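Local atomic coordinates of leucine-rich repeat protein (Bacteroides thetaiotaomicron, PDB entry 4ECN), a protein that is of unknown function but, as an extracellular leucine-rich repeat protein, probably serves in binding other proteins. Residues C848-E852 / A853-V857; Q405-I408 / N409-P412; S458-Y462 / D463-V467; R526-S529 / A530-K534; L78-A82 / G83-I87. All coordinates share one frame; numbering follows the deposited sequence.

Contact 1: residues C848-E852 / A853-V857; sequences CPYIE and AGMYV
M855, present as selenomethionine, lays its terminal methyl against the ring of Y850. M855 CE lies 3.5 Å from Y850 CD2. The side chain bends at its last torsion (chi3 -67°), which swings CE back beside the helix it has just left. Y856 makes the second apolar contact. Its CB sits 3.7 Å from I851 CG1, and its ring carbon CD1 touches the same CG1. The two side chains cross obliquely. The far end of the Y856 ring then leads away from the helix.

A Schellman motif positions both pairs. M855 N donates to Y850 O over 2.9 Å, and this bond is nearly in line with the carbonyl. G854 N donates to I851 O over 3.2 Å, but it comes in 64° out of the carbonyl plane. G854 is the C-prime residue, and its positive phi of 62° reverses the chain. The Y850 to M855 contact is the hydrophobic pair, between the C3 and C-double-prime positions, that often accompanies this motif. One step earlier, A853 N donates to P849 O over 3.1 Å. Three carbonyls of the last helical turn are thus each met by an N-H.

The short helix 848-852 lies near the C-terminal end of the repeat domain. Y850 also touches P827, and Y856 packs on L825 and V847. Just beyond the turn, V857 bonds through its backbone to Y830 and L832. It opens strand 857-859, which ends the parallel sheet beside strand 831-833.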
# COMPACT_ATOMS: atom_id res chain seq x y z
N CYS A 848 34.89 21.03 -35.85
CA CYS A 848 35.37 21.98 -34.84
C CYS A 848 34.31 23.08 -34.57
O CYS A 848 34.00 23.27 -33.40
CB CYS A 848 36.71 22.58 -35.23
SG CYS A 848 37.32 23.84 -34.08
N PRO A 849 33.70 23.77 -35.58
CA PRO A 849 32.68 24.79 -35.25
C PRO A 849 31.39 24.18 -34.64
O PRO A 849 30.72 24.86 -33.87
CB PRO A 849 32.38 25.46 -36.58
CG PRO A 849 32.83 24.52 -37.62
CD PRO A 849 33.94 23.71 -37.05
N TYR A 850 31.07 22.91 -34.98
CA TYR A 850 29.89 22.22 -34.45
C TYR A 850 30.09 21.82 -32.99
O TYR A 850 29.12 21.85 -32.22
CB TYR A 850 29.56 20.97 -35.29
CG TYR A 850 29.16 21.29 -36.72
CD1 TYR A 850 30.11 21.38 -37.73
CD2 TYR A 850 27.82 21.50 -37.06
CE1 TYR A 850 29.74 21.68 -39.04
CE2 TYR A 850 27.44 21.80 -38.36
CZ TYR A 850 28.41 21.88 -39.36
OH TYR A 850 28.04 22.15 -40.66
N ILE A 851 31.35 21.49 -32.60
CA ILE A 851 31.71 21.14 -31.21
C ILE A 851 31.53 22.38 -30.34
O ILE A 851 30.92 22.30 -29.26
CB ILE A 851 33.17 20.57 -31.12
CG1 ILE A 851 33.22 19.18 -31.80
CG2 ILE A 851 33.65 20.48 -29.65
CD1 ILE A 851 34.56 18.58 -32.07
N GLU A 852 32.03 23.53 -30.85
CA GLU A 852 31.98 24.86 -30.23
C GLU A 852 30.54 25.34 -30.03
O GLU A 852 30.25 25.97 -29.01
CB GLU A 852 32.77 25.89 -31.07
CG GLU A 852 34.27 25.65 -31.04
CD GLU A 852 35.17 26.41 -32.00
OE1 GLU A 852 34.66 27.24 -32.79
OE2 GLU A 852 36.40 26.16 -31.97
N ALA A 853 29.65 25.02 -30.99
CA ALA A 853 28.24 25.42 -30.99
C ALA A 853 27.35 24.45 -30.17
O ALA A 853 26.12 24.62 -30.16
CB ALA A 853 27.74 25.50 -32.42
N GLY A 854 27.97 23.50 -29.46
CA GLY A 854 27.30 22.50 -28.61
C GLY A 854 26.38 21.59 -29.39
O GLY A 854 25.33 21.20 -28.88
N MSE A 855 26.76 21.27 -30.63
CA MSE A 855 25.96 20.44 -31.55
C MSE A 855 26.67 19.11 -31.88
O MSE A 855 26.20 18.36 -32.74
CB MSE A 855 25.70 21.21 -32.85
CG MSE A 855 24.96 22.53 -32.65
SE MSE A 855 24.54 23.40 -34.35
CE MSE A 855 26.31 23.89 -35.06
N TYR A 856 27.79 18.83 -31.19
CA TYR A 856 28.62 17.64 -31.34
C TYR A 856 29.12 17.21 -29.96
O TYR A 856 29.60 18.06 -29.18
CB TYR A 856 29.79 17.93 -32.29
CG TYR A 856 30.40 16.73 -32.99
CD1 TYR A 856 31.39 15.97 -32.37
CD2 TYR A 856 30.11 16.46 -34.32
CE1 TYR A 856 32.02 14.92 -33.05
CE2 TYR A 856 30.72 15.40 -35.00
CZ TYR A 856 31.68 14.63 -34.36
OH TYR A 856 32.28 13.59 -35.05
N VAL A 857 28.97 15.92 -29.64
CA VAL A 857 29.40 15.34 -28.38
C VAL A 857 30.60 14.46 -28.63
O VAL A 857 30.46 13.40 -29.25
CB VAL A 857 28.26 14.56 -27.71
CG1 VAL A 857 28.65 14.16 -26.29
CG2 VAL A 857 26.97 15.37 -27.71

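Contact 2: residues Q405-I408 / N409-P412; sequences QDAI and NRNP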
# COMPACT_ATOMS: atom_id res chain seq x y z
N GLN A 405 19.81 2.08 -25.47
CA GLN A 405 18.66 2.72 -24.86
C GLN A 405 18.57 4.15 -25.32
O GLN A 405 17.50 4.57 -25.72
CB GLN A 405 18.72 2.64 -23.34
CG GLN A 405 18.59 1.23 -22.78
CD GLN A 405 18.39 1.27 -21.29
OE1 GLN A 405 17.67 2.12 -20.76
NE2 GLN A 405 19.00 0.34 -20.60
N ASP A 406 19.70 4.87 -25.33
CA ASP A 406 19.82 6.25 -25.78
C ASP A 406 19.32 6.36 -27.21
O ASP A 406 18.45 7.18 -27.48
CB ASP A 406 21.27 6.72 -25.64
CG ASP A 406 21.75 6.80 -24.20
OD1 ASP A 406 20.88 6.81 -23.28
OD2 ASP A 406 22.99 6.86 -23.98
N ALA A 407 19.80 5.45 -28.09
CA ALA A 407 19.40 5.35 -29.49
C ALA A 407 17.85 5.24 -29.66
O ALA A 407 17.28 5.93 -30.51
CB ALA A 407 20.08 4.14 -30.12
N ILE A 408 17.18 4.42 -28.83
CA ILE A 408 15.72 4.23 -28.87
C ILE A 408 14.98 5.46 -28.33
O ILE A 408 13.96 5.87 -28.91
CB ILE A 408 15.32 2.95 -28.08
CG1 ILE A 408 15.80 1.71 -28.88
CG2 ILE A 408 13.81 2.89 -27.83
CD1 ILE A 408 15.82 0.40 -28.16
N ASN A 409 15.47 6.03 -27.22
CA ASN A 409 14.86 7.18 -26.57
C ASN A 409 14.88 8.41 -27.46
O ASN A 409 13.88 9.14 -27.45
CB ASN A 409 15.54 7.50 -25.27
CG ASN A 409 15.19 6.53 -24.16
OD1 ASN A 409 14.10 5.93 -24.13
ND2 ASN A 409 16.11 6.38 -23.22
N ARG A 410 15.95 8.62 -28.27
CA ARG A 410 15.98 9.76 -29.18
C ARG A 410 15.45 9.37 -30.58
O ARG A 410 15.67 10.11 -31.53
CB ARG A 410 17.38 10.40 -29.27
CG ARG A 410 18.46 9.54 -29.87
CD ARG A 410 19.78 10.26 -29.89
NE ARG A 410 20.81 9.34 -30.33
CZ ARG A 410 21.66 8.71 -29.53
NH1 ARG A 410 21.67 8.96 -28.22
NH2 ARG A 410 22.56 7.87 -30.03
N ASN A 411 14.71 8.24 -30.70
CA ASN A 411 14.09 7.84 -31.95
C ASN A 411 12.57 8.03 -31.81
O ASN A 411 11.95 7.30 -31.04
CB ASN A 411 14.47 6.40 -32.35
CG ASN A 411 13.93 5.94 -33.71
OD1 ASN A 411 13.00 6.52 -34.28
ND2 ASN A 411 14.52 4.88 -34.26
N PRO A 412 11.96 8.98 -32.54
CA PRO A 412 10.50 9.21 -32.39
C PRO A 412 9.65 8.11 -33.06
O PRO A 412 8.44 8.06 -32.81
CB PRO A 412 10.28 10.56 -33.07
CG PRO A 412 11.67 11.14 -33.29
CD PRO A 412 12.54 9.95 -33.49
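The backbone of Q405-P412 leaves its helix through three bonds: N409 N to Q405 O at 2.9 Å, R410 N to D406 O at 3.0 Å and N411 N to I408 O at 3.1 Å. The first two run down the helix. The third spans only three residues, and its donor stands above the carbonyl plane of I408.

R410 folds back over the turn. CG lies between the backbone N and the carbonyl carbon (chi1 65°), and the chain stays extended to NE. One face of the guanidinium thereby covers the D406-A407 peptide, with A407 N 3.9 Å above its plane. R410 NH1 comes to 3.4 Å from D406 CB. The D406 carboxylate is near but not in contact, and its charge may still help hold the arginine. NH2 of R410 bonds to Q810 OE1. N411 CB rests on A407 O at 3.4 Å. N409 lies beside Q405 O, while its OD1 accepts from I417 N.

Helix 402-409 belongs to the long excursion between strands 351-353 and 452-456. Through A407 and I408 it touches N757 of strand 757-759, and R410 reaches strand 810-812, both in the second repeat sheet.

Contact 3: residues S458-Y462 / D463-V467; sequences SPFTY and DNIAV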
# COMPACT_ATOMS: atom_id res chain seq x y z
N SER A 458 0.46 -7.69 9.17
CA SER A 458 -0.12 -7.94 10.50
C SER A 458 0.57 -9.12 11.20
O SER A 458 1.01 -10.08 10.54
CB SER A 458 -1.62 -8.21 10.39
OG SER A 458 -2.34 -7.02 10.09
N PRO A 459 0.63 -9.10 12.55
CA PRO A 459 1.30 -10.21 13.26
C PRO A 459 0.36 -11.34 13.69
O PRO A 459 0.81 -12.18 14.47
CB PRO A 459 1.88 -9.51 14.48
CG PRO A 459 0.88 -8.44 14.81
CD PRO A 459 0.21 -8.05 13.50
N PHE A 460 -0.90 -11.40 13.23
CA PHE A 460 -1.81 -12.46 13.69
C PHE A 460 -1.42 -13.85 13.18
O PHE A 460 -0.70 -13.98 12.18
CB PHE A 460 -3.29 -12.18 13.31
CG PHE A 460 -3.58 -11.67 11.92
CD1 PHE A 460 -3.13 -12.35 10.79
CD2 PHE A 460 -4.39 -10.54 11.74
CE1 PHE A 460 -3.41 -11.87 9.51
CE2 PHE A 460 -4.67 -10.07 10.45
CZ PHE A 460 -4.19 -10.74 9.35
N THR A 461 -1.91 -14.88 13.87
CA THR A 461 -1.74 -16.31 13.56
C THR A 461 -2.99 -16.73 12.73
O THR A 461 -4.00 -16.04 12.79
CB THR A 461 -1.49 -17.12 14.84
OG1 THR A 461 -2.56 -16.93 15.76
CG2 THR A 461 -0.18 -16.74 15.53
N TYR A 462 -2.92 -17.82 11.94
CA TYR A 462 -3.99 -18.20 11.00
C TYR A 462 -5.34 -18.54 11.68
O TYR A 462 -6.40 -18.45 11.04
CB TYR A 462 -3.55 -19.39 10.12
CG TYR A 462 -3.68 -20.76 10.76
CD1 TYR A 462 -2.65 -21.31 11.50
CD2 TYR A 462 -4.82 -21.53 10.55
CE1 TYR A 462 -2.76 -22.58 12.07
CE2 TYR A 462 -4.95 -22.80 11.12
CZ TYR A 462 -3.92 -23.32 11.88
OH TYR A 462 -4.08 -24.57 12.42
N ASP A 463 -5.30 -18.93 12.96
CA ASP A 463 -6.46 -19.37 13.74
C ASP A 463 -7.19 -18.17 14.40
O ASP A 463 -8.22 -18.35 15.06
CB ASP A 463 -6.02 -20.40 14.80
CG ASP A 463 -4.87 -19.97 15.71
OD1 ASP A 463 -3.76 -19.72 15.18
OD2 ASP A 463 -5.06 -19.97 16.95
N ASN A 464 -6.66 -16.96 14.20
CA ASN A 464 -7.23 -15.74 14.76
C ASN A 464 -7.83 -14.84 13.69
O ASN A 464 -8.26 -13.72 14.01
CB ASN A 464 -6.16 -15.01 15.54
CG ASN A 464 -5.95 -15.62 16.89
OD1 ASN A 464 -6.72 -16.46 17.35
ND2 ASN A 464 -4.92 -15.18 17.58
N ILE A 465 -7.90 -15.34 12.44
CA ILE A 465 -8.47 -14.60 11.32
C ILE A 465 -9.90 -15.08 11.08
O ILE A 465 -10.11 -16.08 10.38
CB ILE A 465 -7.61 -14.69 10.01
CG1 ILE A 465 -6.10 -14.53 10.26
CG2 ILE A 465 -8.12 -13.68 8.96
CD1 ILE A 465 -5.24 -14.95 9.10
N ALA A 466 -10.87 -14.34 11.66
CA ALA A 466 -12.33 -14.51 11.55
C ALA A 466 -12.79 -15.95 11.83
O ALA A 466 -13.64 -16.50 11.13
CB ALA A 466 -12.80 -14.08 10.17
N VAL A 467 -12.25 -16.53 12.92
CA VAL A 467 -12.55 -17.88 13.38
C VAL A 467 -13.50 -17.83 14.61
O VAL A 467 -14.36 -18.71 14.77
CB VAL A 467 -11.22 -18.62 13.70
CG1 VAL A 467 -11.44 -19.97 14.38
CG2 VAL A 467 -10.37 -18.78 12.45
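A type I beta turn spans T461 to N464, with Y462 and D463 at its corners, in the loop that follows strand 452-456. N464 N donates to T461 O over 3.1 Å. The donor stands above the carbonyl plane, 51° out of it. A side-chain bond reinforces the turn: T461 OG1 donates to D463 OD1, also over 3.1 Å. The hydroxyl meets this oxygen from above the carboxylate plane. D463 holds CG between its backbone N and carbonyl carbon (chi1 53°), which raises the carboxylate toward T461. The same OD1 lies over one face of the Y462 ring.

The loop leads away from a strand of the repeat sheet toward helix 475-480. It is held from the side by strand 436-440, since N464 and A466 both bond through the backbone to I440. F460 turns inward here and also touches I440 and C501.

I465 covers one face of the F460 ring in a CH-pi contact. Its CG1 is 4.0 Å from the ring centroid, close to the ring normal but offset toward the rim. I465 CD1 continues to F460 CE1, 3.6 Å away. S458 CB covers the opposite face of F460, and S458 OG bonds to N435 OD1.

Contact 4: residues R526-S529 / A530-K534; sequences RGIS and AAQLK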
# COMPACT_ATOMS: atom_id res chain seq x y z
N ARG A 526 6.30 -16.09 4.36
CA ARG A 526 7.42 -16.99 4.59
C ARG A 526 7.29 -17.72 5.95
O ARG A 526 8.17 -18.52 6.32
CB ARG A 526 8.73 -16.21 4.47
CG ARG A 526 9.09 -16.07 3.02
CD ARG A 526 10.15 -15.06 2.72
NE ARG A 526 10.67 -15.30 1.37
CZ ARG A 526 11.68 -14.63 0.83
NH1 ARG A 526 12.26 -13.64 1.50
NH2 ARG A 526 12.11 -14.95 -0.38
N GLY A 527 6.14 -17.52 6.62
CA GLY A 527 5.77 -18.21 7.84
C GLY A 527 5.26 -19.60 7.49
O GLY A 527 5.36 -20.53 8.30
N ILE A 528 4.73 -19.75 6.26
CA ILE A 528 4.24 -21.00 5.67
C ILE A 528 5.47 -21.75 5.11
O ILE A 528 6.30 -21.16 4.43
CB ILE A 528 3.15 -20.71 4.59
CG1 ILE A 528 2.05 -19.75 5.10
CG2 ILE A 528 2.53 -21.99 4.07
CD1 ILE A 528 1.10 -19.20 4.04
N SER A 529 5.59 -23.04 5.42
CA SER A 529 6.73 -23.84 4.96
C SER A 529 6.53 -24.27 3.53
O SER A 529 5.41 -24.12 3.03
CB SER A 529 6.90 -25.07 5.85
OG SER A 529 5.84 -25.98 5.59
N ALA A 530 7.57 -24.82 2.87
CA ALA A 530 7.46 -25.33 1.50
C ALA A 530 6.41 -26.45 1.43
O ALA A 530 5.59 -26.50 0.50
CB ALA A 530 8.81 -25.84 1.03
N ALA A 531 6.41 -27.33 2.43
CA ALA A 531 5.46 -28.42 2.50
C ALA A 531 4.05 -27.88 2.70
O ALA A 531 3.12 -28.31 2.00
CB ALA A 531 5.83 -29.38 3.62
N GLN A 532 3.90 -26.90 3.62
CA GLN A 532 2.61 -26.33 3.95
C GLN A 532 2.02 -25.55 2.79
O GLN A 532 0.83 -25.68 2.52
CB GLN A 532 2.72 -25.45 5.20
CG GLN A 532 1.38 -25.00 5.80
CD GLN A 532 0.42 -26.11 6.07
OE1 GLN A 532 0.73 -27.10 6.74
NE2 GLN A 532 -0.80 -25.96 5.56
N LEU A 533 2.83 -24.77 2.09
CA LEU A 533 2.34 -23.98 0.96
C LEU A 533 1.85 -24.89 -0.16
O LEU A 533 0.79 -24.60 -0.72
CB LEU A 533 3.43 -23.04 0.45
CG LEU A 533 2.96 -21.93 -0.50
CD1 LEU A 533 1.81 -21.10 0.10
CD2 LEU A 533 4.10 -21.02 -0.90
N LYS A 534 2.57 -26.00 -0.45
CA LYS A 534 2.20 -26.96 -1.51
C LYS A 534 0.83 -27.57 -1.16
O LYS A 534 -0.04 -27.63 -2.02
CB LYS A 534 3.30 -28.04 -1.69
CG LYS A 534 3.09 -28.96 -2.90
CD LYS A 534 4.12 -30.07 -2.98
CE LYS A 534 3.89 -30.97 -4.17
NZ LYS A 534 4.83 -32.13 -4.22
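I528 turns its CG2 methyl toward the first turn of the helix that follows. This methyl sits 3.6 Å from Q532 CB and 3.4 Å from the backbone N of L533. It also meets L533 CB at 3.9 Å. I528 precedes the N-cap, and L533 is the fourth residue after it. Their apolar contact is therefore a hydrophobic staple across the start of the helix. The branch that touches is the one anti to the backbone N of I528, while CG1 points elsewhere.

S529 comes next and is the N-cap. Its OG accepts from Q532 N over 2.9 Å, with an N-H...O angle of 158°. The hydroxyl is placed between the backbone N and the carbonyl carbon (chi1 71°), which turns it over the helix end. There it takes up an N-H that has no earlier helical carbonyl to bond to. Q532 CB lies beside this hydroxyl. The carbonyl of S529 starts the regular helical bonds, with L533 N donating to S529 O over 2.8 Å. Beyond CB, Q532 bends away, and its NE2 makes a weak bond to D536 OD1.

Helix 530-542 links strand 519-521 to strand 552-554, neighbours in the first repeat sheet. The loop before it is tied to the next loop through I528 O and N559 ND2. I528 packs on L507 and L533 on N558. Farther along, K534 forms a salt bridge with E562.

Contact 5: residues L78-A82 / G83-I87; sequences LQLLA and GTYKI
Y85 lays one face of its ring over L80. L80 CD1 stands 4.1 Å above the ring plane, offset toward the rim. All of L80 meets the hydroxyl half of the ring: CB lies 3.4 Å from Y85 OH, and CD2 is 3.9 Å from Y85 CE2.

The hydroxyl makes the polar part of the contact. Y85 OH donates to L81 O over 2.7 Å. It lies in the carbonyl plane, on a lone pair, with a C=O...O angle of 129°. L81 O in turn sits at the edge of the ring, in its plane. The ring is thus held at its tip by a backbone carbonyl and on one face by a leucine. CG of Y85 is anti to its carbonyl carbon (chi1 -67°), which aims the ring back across the bend.

This is a tyrosine corner. The tyrosine bonds to the backbone four residues earlier, and the sequence L80-L81-A82-G83-T84-Y85 has the leucine and glycine positions usual for it. The corner is common in Greek-key beta sandwiches, consistent with the transthyretin clan of this domain.

The two strand segments run at 116° to each other and pair with different partners. Through their backbones, L80 bonds to G11 of strand 10-18, whereas G83 and Y85 bond to V113 and L111 of strand 110-113. Y85 also stacks with H50 and touches M48 of strand 43-49.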
# COMPACT_ATOMS: atom_id res chain seq x y z
N LEU A 78 -9.81 17.83 55.28
CA LEU A 78 -11.07 17.16 55.02
C LEU A 78 -10.92 15.65 55.25
O LEU A 78 -10.20 14.99 54.49
CB LEU A 78 -11.56 17.46 53.58
CG LEU A 78 -12.76 16.65 53.05
CD1 LEU A 78 -14.01 16.87 53.90
CD2 LEU A 78 -13.02 16.96 51.59
N GLN A 79 -11.60 15.12 56.27
CA GLN A 79 -11.52 13.69 56.53
C GLN A 79 -12.43 12.94 55.58
O GLN A 79 -13.62 13.22 55.51
CB GLN A 79 -11.87 13.35 57.99
CG GLN A 79 -11.52 11.91 58.37
CD GLN A 79 -11.76 11.63 59.83
OE1 GLN A 79 -11.87 12.54 60.67
NE2 GLN A 79 -11.79 10.36 60.17
N LEU A 80 -11.84 12.01 54.81
CA LEU A 80 -12.54 11.18 53.84
C LEU A 80 -12.10 9.76 53.99
O LEU A 80 -11.02 9.51 54.52
CB LEU A 80 -12.27 11.65 52.40
CG LEU A 80 -12.87 12.98 51.97
CD1 LEU A 80 -12.20 13.48 50.72
CD2 LEU A 80 -14.36 12.87 51.78
N LEU A 81 -12.90 8.81 53.49
CA LEU A 81 -12.51 7.41 53.56
C LEU A 81 -11.53 7.13 52.42
O LEU A 81 -11.74 7.60 51.30
CB LEU A 81 -13.72 6.48 53.52
CG LEU A 81 -13.46 5.06 54.05
CD1 LEU A 81 -14.52 4.63 55.06
CD2 LEU A 81 -13.23 4.04 52.89
N ALA A 82 -10.45 6.41 52.74
CA ALA A 82 -9.36 6.09 51.81
C ALA A 82 -9.88 5.44 50.52
O ALA A 82 -10.56 4.41 50.57
CB ALA A 82 -8.35 5.18 52.48
N GLY A 83 -9.56 6.07 49.39
CA GLY A 83 -9.95 5.62 48.06
C GLY A 83 -9.83 6.71 47.01
O GLY A 83 -9.49 7.85 47.33
N THR A 84 -10.10 6.37 45.74
CA THR A 84 -10.01 7.34 44.65
C THR A 84 -11.33 8.11 44.53
O THR A 84 -12.41 7.53 44.65
CB THR A 84 -9.63 6.68 43.31
OG1 THR A 84 -8.65 5.65 43.54
CG2 THR A 84 -9.10 7.69 42.29
N TYR A 85 -11.21 9.43 44.34
CA TYR A 85 -12.28 10.42 44.19
C TYR A 85 -12.07 11.23 42.92
O TYR A 85 -10.92 11.53 42.56
CB TYR A 85 -12.33 11.37 45.40
CG TYR A 85 -12.72 10.74 46.71
CD1 TYR A 85 -11.83 9.95 47.43
CD2 TYR A 85 -13.92 11.08 47.33
CE1 TYR A 85 -12.17 9.40 48.66
CE2 TYR A 85 -14.26 10.56 48.58
CZ TYR A 85 -13.38 9.72 49.25
OH TYR A 85 -13.71 9.21 50.48
N LYS A 86 -13.17 11.62 42.26
CA LYS A 86 -13.08 12.45 41.08
C LYS A 86 -13.79 13.76 41.38
O LYS A 86 -14.96 13.74 41.74
CB LYS A 86 -13.67 11.75 39.83
CG LYS A 86 -13.43 12.52 38.52
CD LYS A 86 -14.32 12.09 37.34
CE LYS A 86 -15.77 12.50 37.48
NZ LYS A 86 -16.57 12.11 36.29
N ILE A 87 -13.05 14.89 41.30
CA ILE A 87 -13.57 16.26 41.48
C ILE A 87 -14.41 16.59 40.25
O ILE A 87 -13.93 16.40 39.12
CB ILE A 87 -12.45 17.31 41.72
CG1 ILE A 87 -11.45 16.90 42.82
CG2 ILE A 87 -13.03 18.72 41.99
CD1 ILE A 87 -10.08 17.67 42.73

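How the contacts relate
The five contacts follow in series along the chain, and none nests in or crosses another. Contact 5 comes first, at the bend between strands 73-81 and 83-93 of the N-terminal beta domain. Contact 2 closes the end of helix 402-409, inside the excursion that leaves the first repeat sheet. Contacts 3 and 4 follow strands 452-456 and 519-521 of that sheet, with centres about 16 Å apart. Contact 1 ends helix 848-852 at the far end of the second sheet. Its centre is about 21 Å from contact 2, though over 400 residues separate them. Contacts 1 and 5 are farthest apart, about 91 Å between centres.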